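Local coordinates for protein xyloglucanase (Paenibacillus pabuli, PDB 2JEP) that hydrolyses the beta-1,4-linked glucan backbone of xyloglucan, a plant cell-wall polysaccharide, as a member of glycoside hydrolase family 5, at residues Gly45-Gly49 against Leu74-Val78; His264-Pro268 against Tyr300-Phe305; Trp269-Gly273 against Gly325-Lys329; Asn337-Ala341 against Gln383-Ala389; Tyr360-Gly364 against Leu373-Ser377. All coordinates share one frame; numbering follows the deposited sequence. Where two conformers were deposited one is given.

Contact 1: residues Gly45-Gly49 against Leu74-Val78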
# COMPACT_ATOMS: atom_id res chain seq x y z
N GLY A 45 1.89 -2.83 9.92
CA GLY A 45 2.80 -2.19 8.99
C GLY A 45 2.78 -0.68 9.00
O GLY A 45 1.87 -0.06 9.55
N TRP A 46 3.80 -0.11 8.38
CA TRP A 46 3.96 1.33 8.31
C TRP A 46 4.48 1.69 6.92
O TRP A 46 5.42 1.08 6.42
CB TRP A 46 4.91 1.77 9.40
CG TRP A 46 5.21 3.23 9.53
CD1 TRP A 46 4.56 4.12 10.31
CD2 TRP A 46 6.29 3.95 8.90
NE1 TRP A 46 5.18 5.38 10.21
CE2 TRP A 46 6.25 5.27 9.36
CE3 TRP A 46 7.31 3.57 8.01
CZ2 TRP A 46 7.19 6.23 8.96
CZ3 TRP A 46 8.24 4.52 7.63
CH2 TRP A 46 8.16 5.83 8.09
N ASN A 47 3.86 2.69 6.29
CA ASN A 47 4.30 3.18 4.99
C ASN A 47 5.34 4.26 5.13
O ASN A 47 5.15 5.24 5.86
CB ASN A 47 3.14 3.84 4.24
CG ASN A 47 2.23 2.88 3.53
OD1 ASN A 47 2.48 2.51 2.36
ND2 ASN A 47 1.15 2.48 4.21
N LEU A 48 6.40 4.11 4.35
CA LEU A 48 7.41 5.13 4.18
C LEU A 48 6.92 6.14 3.13
O LEU A 48 7.41 6.22 2.01
CB LEU A 48 8.74 4.45 3.79
CG LEU A 48 9.98 5.33 3.59
CD1 LEU A 48 10.41 6.02 4.88
CD2 LEU A 48 11.14 4.46 3.04
N GLY A 49 5.87 6.87 3.51
CA GLY A 49 5.15 7.67 2.55
C GLY A 49 5.85 8.97 2.21
O GLY A 49 6.61 9.54 3.02
N LEU A 74 15.68 6.11 10.66
CA LEU A 74 14.22 6.23 10.63
C LEU A 74 13.58 4.86 10.71
O LEU A 74 12.64 4.63 11.47
CB LEU A 74 13.76 6.99 9.38
CG LEU A 74 12.25 7.13 9.22
CD1 LEU A 74 11.57 7.82 10.42
CD2 LEU A 74 11.91 7.83 7.90
N ILE A 75 14.08 3.93 9.91
CA ILE A 75 13.51 2.60 9.88
C ILE A 75 13.71 1.88 11.22
O ILE A 75 12.80 1.20 11.71
CB ILE A 75 14.09 1.78 8.71
CG1 ILE A 75 13.84 2.48 7.35
CG2 ILE A 75 13.50 0.37 8.70
CD1 ILE A 75 12.38 2.96 7.11
N LYS A 76 14.85 2.12 11.86
CA LYS A 76 15.08 1.55 13.18
C LYS A 76 14.10 2.11 14.20
O LYS A 76 13.64 1.37 15.09
CB LYS A 76 16.53 1.76 13.62
CG LYS A 76 17.50 0.88 12.88
CD LYS A 76 18.93 1.10 13.36
CE LYS A 76 19.90 0.11 12.71
NZ LYS A 76 21.31 0.60 12.73
N LYS A 77 13.77 3.38 14.09
CA LYS A 77 12.80 4.01 15.01
C LYS A 77 11.41 3.43 14.83
O LYS A 77 10.69 3.15 15.81
CB LYS A 77 12.80 5.52 14.77
CG LYS A 77 12.06 6.35 15.79
CD LYS A 77 12.82 6.44 17.10
CE LYS A 77 12.00 7.18 18.14
NZ LYS A 77 12.72 7.27 19.44
N VAL A 78 11.02 3.22 13.57
CA VAL A 78 9.71 2.63 13.27
C VAL A 78 9.66 1.19 13.83
O VAL A 78 8.65 0.77 14.45
CB VAL A 78 9.44 2.69 11.75
CG1 VAL A 78 8.23 1.88 11.37
CG2 VAL A 78 9.28 4.14 11.31

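Contact 2: residues His264-Pro268 against Tyr300-Phe305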
# COMPACT_ATOMS: atom_id res chain seq x y z
N HIS A 264 -7.12 -0.38 0.18
CA HIS A 264 -6.81 0.78 1.01
C HIS A 264 -8.08 1.27 1.70
O HIS A 264 -9.16 1.06 1.17
CB HIS A 264 -6.19 1.91 0.18
CG HIS A 264 -4.85 1.58 -0.39
ND1 HIS A 264 -4.20 2.37 -1.32
CD2 HIS A 264 -4.06 0.48 -0.22
CE1 HIS A 264 -3.05 1.80 -1.64
NE2 HIS A 264 -2.93 0.66 -0.99
N TYR A 265 -7.94 1.91 2.85
CA TYR A 265 -9.12 2.27 3.63
C TYR A 265 -8.96 3.63 4.29
O TYR A 265 -8.11 3.80 5.17
CB TYR A 265 -9.38 1.22 4.70
CG TYR A 265 -10.75 1.32 5.33
CD1 TYR A 265 -11.86 0.83 4.66
CD2 TYR A 265 -10.96 1.95 6.55
CE1 TYR A 265 -13.12 0.93 5.23
CE2 TYR A 265 -12.22 2.05 7.10
CZ TYR A 265 -13.29 1.54 6.44
OH TYR A 265 -14.56 1.62 6.96
N TYR A 266 -9.80 4.57 3.87
CA TYR A 266 -9.82 5.92 4.42
C TYR A 266 -11.28 6.37 4.61
O TYR A 266 -11.57 7.57 4.48
CB TYR A 266 -9.10 6.88 3.49
CG TYR A 266 -7.60 6.65 3.29
CD1 TYR A 266 -6.68 7.16 4.17
CD2 TYR A 266 -7.13 5.99 2.17
CE1 TYR A 266 -5.33 7.05 3.93
CE2 TYR A 266 -5.78 5.86 1.93
CZ TYR A 266 -4.88 6.37 2.82
OH TYR A 266 -3.52 6.33 2.60
N SER A 267 -12.17 5.44 4.91
CA SER A 267 -13.58 5.78 5.06
C SER A 267 -13.95 6.02 6.50
O SER A 267 -13.46 5.32 7.38
CB SER A 267 -14.46 4.67 4.51
OG SER A 267 -14.27 4.49 3.11
N PRO A 268 -14.84 6.98 6.77
CA PRO A 268 -15.42 7.94 5.85
C PRO A 268 -14.46 9.07 5.56
O PRO A 268 -13.82 9.61 6.46
CB PRO A 268 -16.66 8.45 6.61
CG PRO A 268 -16.23 8.36 8.05
CD PRO A 268 -15.28 7.21 8.16
N TYR A 300 -19.91 -0.01 9.71
CA TYR A 300 -19.43 0.03 8.33
C TYR A 300 -18.06 -0.61 8.19
O TYR A 300 -17.80 -1.41 7.30
CB TYR A 300 -19.43 1.47 7.83
CG TYR A 300 -19.01 1.60 6.40
CD1 TYR A 300 -19.89 1.31 5.38
CD2 TYR A 300 -17.75 2.03 6.06
CE1 TYR A 300 -19.51 1.44 4.06
CE2 TYR A 300 -17.35 2.14 4.74
CZ TYR A 300 -18.23 1.87 3.75
OH TYR A 300 -17.82 1.99 2.44
N LEU A 301 -17.17 -0.28 9.12
CA LEU A 301 -15.85 -0.87 9.14
C LEU A 301 -15.95 -2.40 9.23
O LEU A 301 -15.25 -3.13 8.51
CB LEU A 301 -15.05 -0.29 10.31
CG LEU A 301 -13.71 -0.92 10.64
CD1 LEU A 301 -12.73 -0.87 9.46
CD2 LEU A 301 -13.12 -0.24 11.86
N GLU A 302 -16.80 -2.88 10.12
CA GLU A 302 -17.05 -4.32 10.24
C GLU A 302 -17.50 -4.96 8.92
O GLU A 302 -16.94 -5.99 8.51
CB GLU A 302 -18.08 -4.55 11.36
CG GLU A 302 -18.71 -5.95 11.39
CD GLU A 302 -17.77 -7.09 11.67
OE1 GLU A 302 -16.74 -6.90 12.38
OE2 GLU A 302 -18.05 -8.22 11.17
N SER A 303 -18.51 -4.39 8.28
CA SER A 303 -19.04 -4.92 7.02
C SER A 303 -17.97 -4.94 5.93
O SER A 303 -17.82 -5.90 5.17
CB SER A 303 -20.22 -4.06 6.54
OG SER A 303 -20.76 -4.55 5.32
N GLN A 304 -17.24 -3.83 5.83
CA GLN A 304 -16.22 -3.72 4.81
C GLN A 304 -15.15 -4.78 4.96
O GLN A 304 -14.79 -5.48 4.01
CB GLN A 304 -15.61 -2.32 4.85
CG GLN A 304 -16.53 -1.24 4.34
CD GLN A 304 -16.60 -1.23 2.85
OE1 GLN A 304 -15.59 -0.92 2.20
NE2 GLN A 304 -17.74 -1.59 2.31
N PHE A 305 -14.56 -4.88 6.14
CA PHE A 305 -13.46 -5.82 6.31
C PHE A 305 -13.96 -7.25 6.29
O PHE A 305 -13.28 -8.13 5.73
CB PHE A 305 -12.65 -5.51 7.58
CG PHE A 305 -11.67 -4.36 7.44
CD1 PHE A 305 -11.83 -3.37 6.48
CD2 PHE A 305 -10.60 -4.25 8.32
CE1 PHE A 305 -10.93 -2.32 6.39
CE2 PHE A 305 -9.70 -3.19 8.25
CZ PHE A 305 -9.88 -2.23 7.27
O HOH W 1 -16.49 4.37 1.59

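Contact 3: residues Trp269-Gly273 against Gly325-Lys329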
# COMPACT_ATOMS: atom_id res chain seq x y z
N TRP A 269 -14.36 9.42 4.28
CA TRP A 269 -13.36 10.40 3.84
C TRP A 269 -13.52 11.74 4.51
O TRP A 269 -12.54 12.42 4.79
CB TRP A 269 -13.47 10.59 2.33
CG TRP A 269 -12.41 11.47 1.74
CD1 TRP A 269 -12.60 12.72 1.22
CD2 TRP A 269 -11.02 11.19 1.64
NE1 TRP A 269 -11.39 13.23 0.79
CE2 TRP A 269 -10.41 12.31 1.05
CE3 TRP A 269 -10.21 10.10 2.03
CZ2 TRP A 269 -9.04 12.36 0.77
CZ3 TRP A 269 -8.84 10.16 1.75
CH2 TRP A 269 -8.28 11.29 1.11
N ASP A 270 -14.75 12.15 4.79
CA ASP A 270 -14.97 13.43 5.40
C ASP A 270 -14.22 13.58 6.72
O ASP A 270 -13.70 14.66 7.01
CB ASP A 270 -16.47 13.81 5.47
CG ASP A 270 -17.36 12.86 6.27
OD1 ASP A 270 -16.91 11.83 6.80
OD2 ASP A 270 -18.59 13.17 6.30
N PHE A 271 -14.12 12.49 7.47
CA PHE A 271 -13.27 12.45 8.66
C PHE A 271 -11.80 12.27 8.35
O PHE A 271 -10.95 13.00 8.85
CB PHE A 271 -13.73 11.31 9.59
CG PHE A 271 -12.79 11.04 10.73
CD1 PHE A 271 -12.62 11.96 11.75
CD2 PHE A 271 -12.02 9.89 10.75
CE1 PHE A 271 -11.71 11.74 12.79
CE2 PHE A 271 -11.09 9.66 11.77
CZ PHE A 271 -10.93 10.60 12.79
N ALA A 272 -11.50 11.24 7.55
CA ALA A 272 -10.14 10.73 7.46
C ALA A 272 -9.24 11.52 6.53
O ALA A 272 -8.02 11.59 6.78
CB ALA A 272 -10.14 9.27 7.03
N GLY A 273 -9.79 12.06 5.45
CA GLY A 273 -8.95 12.67 4.44
C GLY A 273 -9.34 14.05 3.93
O GLY A 273 -8.50 14.74 3.33
N GLY A 325 -5.54 5.51 7.63
CA GLY A 325 -5.17 6.57 8.54
C GLY A 325 -6.10 7.76 8.43
O GLY A 325 -7.01 7.80 7.58
N SER A 326 -5.85 8.76 9.28
CA SER A 326 -6.64 9.98 9.31
C SER A 326 -5.77 11.21 9.48
O SER A 326 -4.77 11.17 10.22
CB SER A 326 -7.74 9.90 10.36
OG SER A 326 -7.22 9.71 11.66
N ILE A 327 -6.15 12.28 8.81
CA ILE A 327 -5.34 13.48 8.82
C ILE A 327 -5.52 14.32 10.09
O ILE A 327 -6.60 14.34 10.72
CB ILE A 327 -5.61 14.37 7.59
CG1 ILE A 327 -7.06 14.92 7.52
CG2 ILE A 327 -5.20 13.62 6.33
CD1 ILE A 327 -7.28 15.90 6.44
N ASP A 328 -4.47 15.07 10.43
CA ASP A 328 -4.43 15.88 11.65
C ASP A 328 -5.32 17.10 11.52
O ASP A 328 -5.02 18.02 10.76
CB ASP A 328 -2.98 16.28 11.92
CG ASP A 328 -2.78 17.03 13.22
OD1 ASP A 328 -3.75 17.61 13.74
OD2 ASP A 328 -1.60 17.04 13.68
N LYS A 329 -6.41 17.08 12.30
CA LYS A 329 -7.39 18.18 12.33
C LYS A 329 -7.40 18.88 13.69
O LYS A 329 -8.39 19.51 14.04
CB LYS A 329 -8.79 17.70 11.92
CG LYS A 329 -8.85 17.21 10.49
CD LYS A 329 -10.25 16.87 10.07
CE LYS A 329 -10.30 16.32 8.67
NZ LYS A 329 -11.71 16.32 8.13
O HOH W 2 -9.24 13.63 11.35

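Contact 4: residues Asn337-Ala341 against Gln383-Ala389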
# COMPACT_ATOMS: atom_id res chain seq x y z
N ASN A 337 -7.14 14.33 18.06
CA ASN A 337 -6.25 13.17 18.19
C ASN A 337 -6.89 12.02 18.97
O ASN A 337 -6.50 10.87 18.78
CB ASN A 337 -4.89 13.55 18.78
CG ASN A 337 -3.94 14.11 17.74
OD1 ASN A 337 -4.01 13.74 16.58
ND2 ASN A 337 -3.08 15.02 18.15
N VAL A 338 -7.86 12.31 19.83
CA VAL A 338 -8.60 11.23 20.47
C VAL A 338 -9.21 10.33 19.41
O VAL A 338 -9.17 9.10 19.52
CB VAL A 338 -9.74 11.80 21.39
CG1 VAL A 338 -10.62 10.70 21.95
CG2 VAL A 338 -9.14 12.67 22.53
N TYR A 339 -9.76 10.95 18.38
CA TYR A 339 -10.44 10.20 17.31
C TYR A 339 -9.51 9.58 16.29
O TYR A 339 -9.81 8.52 15.76
CB TYR A 339 -11.59 11.04 16.68
CG TYR A 339 -12.42 11.58 17.82
CD1 TYR A 339 -13.12 10.70 18.63
CD2 TYR A 339 -12.30 12.90 18.22
CE1 TYR A 339 -13.74 11.12 19.77
CE2 TYR A 339 -12.95 13.34 19.37
CZ TYR A 339 -13.64 12.44 20.14
OH TYR A 339 -14.26 12.82 21.32
N ARG A 340 -8.39 10.25 16.02
CA ARG A 340 -7.39 9.61 15.18
C ARG A 340 -6.88 8.33 15.81
O ARG A 340 -6.68 7.32 15.15
CB ARG A 340 -6.25 10.59 14.86
CG ARG A 340 -6.75 11.83 14.10
CD ARG A 340 -5.71 12.42 13.17
NE ARG A 340 -4.53 12.84 13.92
CZ ARG A 340 -3.29 12.92 13.42
NH1 ARG A 340 -2.97 12.56 12.17
NH2 ARG A 340 -2.34 13.35 14.21
N ALA A 341 -6.66 8.37 17.12
CA ALA A 341 -6.28 7.18 17.85
C ALA A 341 -7.40 6.15 17.80
O ALA A 341 -7.14 4.98 17.51
CB ALA A 341 -5.91 7.53 19.29
N GLN A 383 3.43 11.17 17.60
CA GLN A 383 2.06 10.72 17.90
C GLN A 383 2.08 9.41 18.68
O GLN A 383 1.65 8.37 18.21
CB GLN A 383 1.27 10.56 16.60
CG GLN A 383 1.16 11.83 15.78
CD GLN A 383 0.29 12.91 16.41
OE1 GLN A 383 -0.49 12.65 17.33
NE2 GLN A 383 0.42 14.13 15.90
N GLN A 384 2.60 9.47 19.90
CA GLN A 384 2.70 8.27 20.73
C GLN A 384 1.35 7.62 20.95
O GLN A 384 1.24 6.40 20.98
CB GLN A 384 3.30 8.63 22.11
CG GLN A 384 3.59 7.43 22.96
CD GLN A 384 4.69 6.62 22.38
OE1 GLN A 384 5.80 7.15 22.21
NE2 GLN A 384 4.43 5.33 22.04
N ASN A 385 0.32 8.43 21.16
CA ASN A 385 -0.96 7.85 21.48
C ASN A 385 -1.58 7.11 20.28
O ASN A 385 -2.23 6.09 20.47
CB ASN A 385 -1.94 8.90 22.05
CG ASN A 385 -1.72 9.19 23.54
OD1 ASN A 385 -1.01 8.48 24.24
ND2 ASN A 385 -2.38 10.24 24.02
N ILE A 386 -1.33 7.59 19.06
CA ILE A 386 -1.81 6.86 17.88
C ILE A 386 -1.00 5.56 17.71
O ILE A 386 -1.55 4.51 17.40
CB ILE A 386 -1.76 7.72 16.58
CG1 ILE A 386 -2.75 8.89 16.69
CG2 ILE A 386 -2.04 6.86 15.33
CD1 ILE A 386 -2.62 9.91 15.60
N ILE A 387 0.32 5.62 17.92
CA ILE A 387 1.10 4.40 17.87
C ILE A 387 0.58 3.41 18.89
O ILE A 387 0.39 2.22 18.59
CB ILE A 387 2.60 4.68 18.13
CG1 ILE A 387 3.18 5.51 16.99
CG2 ILE A 387 3.39 3.39 18.29
CD1 ILE A 387 4.60 6.04 17.21
N ASN A 388 0.34 3.89 20.10
CA ASN A 388 -0.15 2.98 21.14
C ASN A 388 -1.50 2.38 20.76
O ASN A 388 -1.78 1.22 21.05
CB ASN A 388 -0.30 3.70 22.49
CG ASN A 388 1.02 4.03 23.15
OD1 ASN A 388 2.06 3.52 22.77
ND2 ASN A 388 0.97 4.90 24.15
N ALA A 389 -2.37 3.19 20.15
CA ALA A 389 -3.69 2.72 19.71
C ALA A 389 -3.56 1.59 18.67
O ALA A 389 -4.24 0.58 18.76
CB ALA A 389 -4.48 3.90 19.15
O HOH W 3 -1.28 16.43 16.38

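Contact 5: residues Tyr360-Gly364 against Leu373-Ser377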
# COMPACT_ATOMS: atom_id res chain seq x y z
N TYR A 360 -0.28 1.31 8.19
CA TYR A 360 -0.60 2.70 8.43
C TYR A 360 0.05 3.61 7.38
O TYR A 360 1.21 3.43 7.03
CB TYR A 360 -0.12 3.10 9.85
CG TYR A 360 -0.42 4.53 10.17
CD1 TYR A 360 -1.70 4.91 10.57
CD2 TYR A 360 0.53 5.52 9.96
CE1 TYR A 360 -2.00 6.24 10.78
CE2 TYR A 360 0.25 6.83 10.17
CZ TYR A 360 -1.02 7.20 10.57
OH TYR A 360 -1.33 8.54 10.73
N TRP A 361 -0.71 4.63 6.93
CA TRP A 361 -0.21 5.60 5.98
C TRP A 361 0.43 6.78 6.72
O TRP A 361 -0.26 7.59 7.30
CB TRP A 361 -1.31 6.12 5.05
CG TRP A 361 -0.77 7.15 4.12
CD1 TRP A 361 -0.98 8.49 4.18
CD2 TRP A 361 0.18 6.94 3.07
NE1 TRP A 361 -0.24 9.14 3.21
CE2 TRP A 361 0.50 8.21 2.53
CE3 TRP A 361 0.77 5.81 2.52
CZ2 TRP A 361 1.38 8.35 1.47
CZ3 TRP A 361 1.65 5.96 1.46
CH2 TRP A 361 1.96 7.22 0.96
N ASP A 362 1.76 6.89 6.65
CA ASP A 362 2.53 7.95 7.27
C ASP A 362 3.24 8.69 6.15
O ASP A 362 4.07 8.11 5.46
CB ASP A 362 3.55 7.33 8.22
CG ASP A 362 4.28 8.35 9.08
OD1 ASP A 362 4.76 9.36 8.51
OD2 ASP A 362 4.38 8.13 10.32
N ASN A 363 2.93 9.97 5.98
CA ASN A 363 3.51 10.78 4.92
C ASN A 363 4.62 11.73 5.38
O ASN A 363 5.13 12.50 4.59
CB ASN A 363 2.44 11.53 4.15
CG ASN A 363 1.82 12.66 4.93
OD1 ASN A 363 2.02 12.80 6.14
ND2 ASN A 363 1.08 13.53 4.22
N GLY A 364 5.03 11.62 6.64
CA GLY A 364 6.09 12.45 7.16
C GLY A 364 5.68 13.86 7.51
O GLY A 364 6.48 14.61 8.07
N LEU A 373 3.46 10.01 12.24
CA LEU A 373 3.60 9.60 13.62
C LEU A 373 5.00 9.84 14.18
O LEU A 373 5.21 9.70 15.39
CB LEU A 373 3.28 8.11 13.80
CG LEU A 373 2.00 7.60 13.14
CD1 LEU A 373 1.86 6.09 13.36
CD2 LEU A 373 0.76 8.38 13.61
N PHE A 374 5.94 10.17 13.29
CA PHE A 374 7.34 10.45 13.61
C PHE A 374 7.76 11.74 12.93
O PHE A 374 7.25 12.08 11.87
CB PHE A 374 8.25 9.33 13.10
CG PHE A 374 7.89 7.97 13.62
CD1 PHE A 374 8.45 7.48 14.80
CD2 PHE A 374 7.02 7.16 12.91
CE1 PHE A 374 8.11 6.23 15.27
CE2 PHE A 374 6.67 5.91 13.39
CZ PHE A 374 7.21 5.44 14.56
N ASN A 375 8.69 12.46 13.56
CA ASN A 375 9.35 13.59 12.90
C ASN A 375 10.63 13.04 12.29
O ASN A 375 11.53 12.57 12.99
CB ASN A 375 9.60 14.79 13.82
CG ASN A 375 10.27 15.94 13.09
OD1 ASN A 375 11.30 15.75 12.46
ND2 ASN A 375 9.68 17.13 13.15
N ARG A 376 10.64 13.03 10.96
CA ARG A 376 11.74 12.45 10.22
C ARG A 376 13.00 13.31 10.27
O ARG A 376 14.07 12.84 10.03
CB ARG A 376 11.32 12.18 8.79
CG ARG A 376 10.19 11.18 8.72
CD ARG A 376 9.80 10.74 7.33
NE ARG A 376 8.57 9.94 7.39
CZ ARG A 376 7.93 9.47 6.32
NH1 ARG A 376 8.46 9.56 5.12
NH2 ARG A 376 6.76 8.89 6.45
N SER A 377 12.88 14.58 10.62
CA SER A 377 14.07 15.40 10.84
C SER A 377 14.91 15.00 12.02
O SER A 377 16.10 15.25 11.98
CB SER A 377 13.66 16.84 11.06
OG SER A 377 13.11 17.29 9.88
O HOH W 4 7.06 10.13 9.81
O HOH W 5 8.80 14.52 9.49

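Contact 1: residues Gly45-Gly49 against Leu74-Val78
V78 sets its CG2 methyl squarely on the indole of W46, 3.6 Å from the centroid of the six-membered ring and only 2° off the ring normal, a CH-pi contact centred over the face. The second methyl is used too: CG1 of V78 lies 3.8 Å from CD2 of W46, where the two rings of the indole join. W46 can offer its face because CG is anti to the backbone N (chi1 -179°), which lays the indole between strand and helix. Beyond this tight spot the fit is looser. CD1 of I75 stays 4.5 Å from CZ3 of W46, and CD2 of L74 is 4.3 Å from CH2 of W46, although the same CD2 meets CD1 of L48 at 3.8 Å. On the solvent side of the helix stand the lysines K76 and K77. The elements joined are strand 45-48 and helix 72-80, the first strand of the TIM barrel and its following helix; the axes of 45-48 and 74-78 are 158° apart, nearly antiparallel. The touching groups are all apolar, so dispersion and shape hold helix to strand, while the indole N-H is satisfied by D362 on the neighbouring barrel strand and probably fixes the ring's tilt.

Contact 2: residues His264-Pro268 against Tyr300-Phe305
The ring of Y265 is met on one face by the edge of F305, whose CE1 comes 3.7 Å from CD1 of Y265, and on the opposite face by the backbone N of S267. The two rings form a T-shaped pair, with centroids 5.1 Å apart and planes at 76°. CD1 of L301 serves both: it sits over the centre of the F305 ring and approaches CE2 of Y265 to 3.8 Å, at a slant to the tyrosine plane. CG of Y265 is anti to the backbone N (chi1 -166°), which extends the ring across the helix. At its far end Y265 meets a third ring at the edge, its OH lying 3.3 Å from CD2 of Y300 and near that ring's plane. One face of Y300 carries CG of Q304, whose amide NE2 is bonded to D232. This is the barrel's sixth strand, 259-265, receiving helix 298-313, the long helix that leads on to the seventh strand; I321 of that strand and I231 also pack on Y265. With an alanine in place of Y265, the F305 edge and the L301 methyl would probably face a gap, with F305 less restrained in its rotation. Past the end of the strand, CB of S267 rests 3.8 Å from CE2 of Y300. A water links the two hydroxyls, 2.7 Å from OG of S267 and 2.9 Å from OH of Y300.

Contact 3: residues Trp269-Gly273 against Gly325-Lys329
A contact made chiefly through the backbone joins A272 to S326 and I327, where the short helix 269-272, which follows the sixth barrel strand, meets the loop leaving the seventh. Both lie beyond the C-terminal ends of the strands, the end of a TIM barrel where family 5 enzymes build their active site. The central bond runs from N of I327 to O of A272, 2.8 Å long with an angle of 149° at the hydrogen, the donor tilted from the carbonyl plane. The same oxygen receives a C-H...O contact from CA of S326 at 3.3 Å. CB of S326 lies 3.6 Å from CE2 of F271, and CD1 of I327 reaches O of G273 at 3.5 Å. G273 leaves the helix with its CA over one face of W269, where a side chain on it would collide with that ring. A water donates to O of F271 and to O of I327, tying the two backbones again. K329, its chain extended beyond CG, brings NZ within 2.8 Å of O of D270, in the carbonyl plane. NZ also lies in bonding range of the E274, N276 and I279 carbonyls, so its three N-H groups are shared among four oxygens. An ammonium group among carbonyls of a helix and the chain after it is well placed to offset their partial negative charge, and its protonated form is probably favoured.

Contact 4: residues Asn337-Ala341 against Gln383-Ala389
I386 lays its CD1 methyl over one face of the R340 guanidinium, 3.7 Å from NH2, while Q383 stands at the edge of the same group. The arginine owes this pose to its own helix. A bend at chi3 (-61°) swings the guanidinium back over the preceding turn, where it grips N337 side-on: NE and NH2 each donate to OD1 of N337 at 2.9 Å, the NE bond nearly in line with the acceptor's C=O. Both bonds lie in the guanidinium plane, so that plane is fixed and the methyl of I386 has a flat surface to rest on. NH1 reaches O of S326. Q383, bent at chi2, turns its amide 82° from the guanidinium; NE2 of Q383 and NH2 of R340 are 3.3 Å apart, but as two donors they make no bond. Q383 is linked instead to N337, through a water that accepts from ND2 of N337 and from NE2 of Q383, 2.9 Å from each. With an alanine at N337, NE and NH2 of R340 would probably lose their shared acceptor, leaving the guanidinium held mainly through NH1 and less fixed in its plane beneath I386. One turn on from N337, the interface is small and apolar, CB of A341 meeting CB of A389 at 3.9 Å, with CG1 of I386 beside the A341 backbone. Q383 is the N-cap residue of helix 384-393, the chain's last, which lies beside helix 336-353, segments 337-341 and 384-389 running the same way, 24° apart. I386 also touches A344 of helix 336-353 and L373, which follows the eighth barrel strand.

Contact 5: residues Tyr360-Gly364 against Leu373-Ser377
L373 and R376 converge on D362. CG of D362 is anti to its backbone N (chi1 -172°), which presents the carboxylate to both. OD2 takes the backbone N-H of L373 at 2.8 Å, nearly straight at 166° but from above the carboxylate plane. OD1 forms a salt bridge with NH2 of R376, 2.9 Å away on the other side of that plane; the same NH2 bonds weakly to O of D362. Nearly along the C-O axis, OD1 also accepts N of G364 at 2.9 Å, an Asx turn that folds the chain beyond the strand. CA of G364 thereby lies against one face of the R376 guanidinium, 3.6 Å from CZ. In the next shell a water joins OD1 of D362, NE of R376 and O of F374, NH1 of R376 reaches O of G49 and OE1 of Q51, and OD2 of D362 has the W46 indole of contact 1. CD1 of L373 sits over one face of the Y360 ring, 4.0 Å from its centroid, a CH-pi contact. The eighth barrel strand is thus tied to the hairpin of strands 374-375 and 380-381. With several donors turned on one buried carboxylate, D362 is likely to be ionised, its charge answered by R376.

Contacts 1, 2 and 5 involve the first, sixth and eighth strands of one eight-stranded parallel barrel. Closure of the barrel makes strands 45-48 and 357-362 neighbours, so the centres of contacts 1 and 5 are about 8 Å apart and the two are probably joined by hydrogen bonds, such as G49 O to R376 NH1, whereas the centres of contacts 1 and 2 are about 23 Å apart. Along the chain contact 1 closes first, contacts 2 and 3 interleave, and contact 5 is nested within the loop closed by contact 4. Contacts 1 and 5 meet where the barrel closes; contacts 2 to 4 bring helices and loops of the chain's second half against one another and the sixth strand.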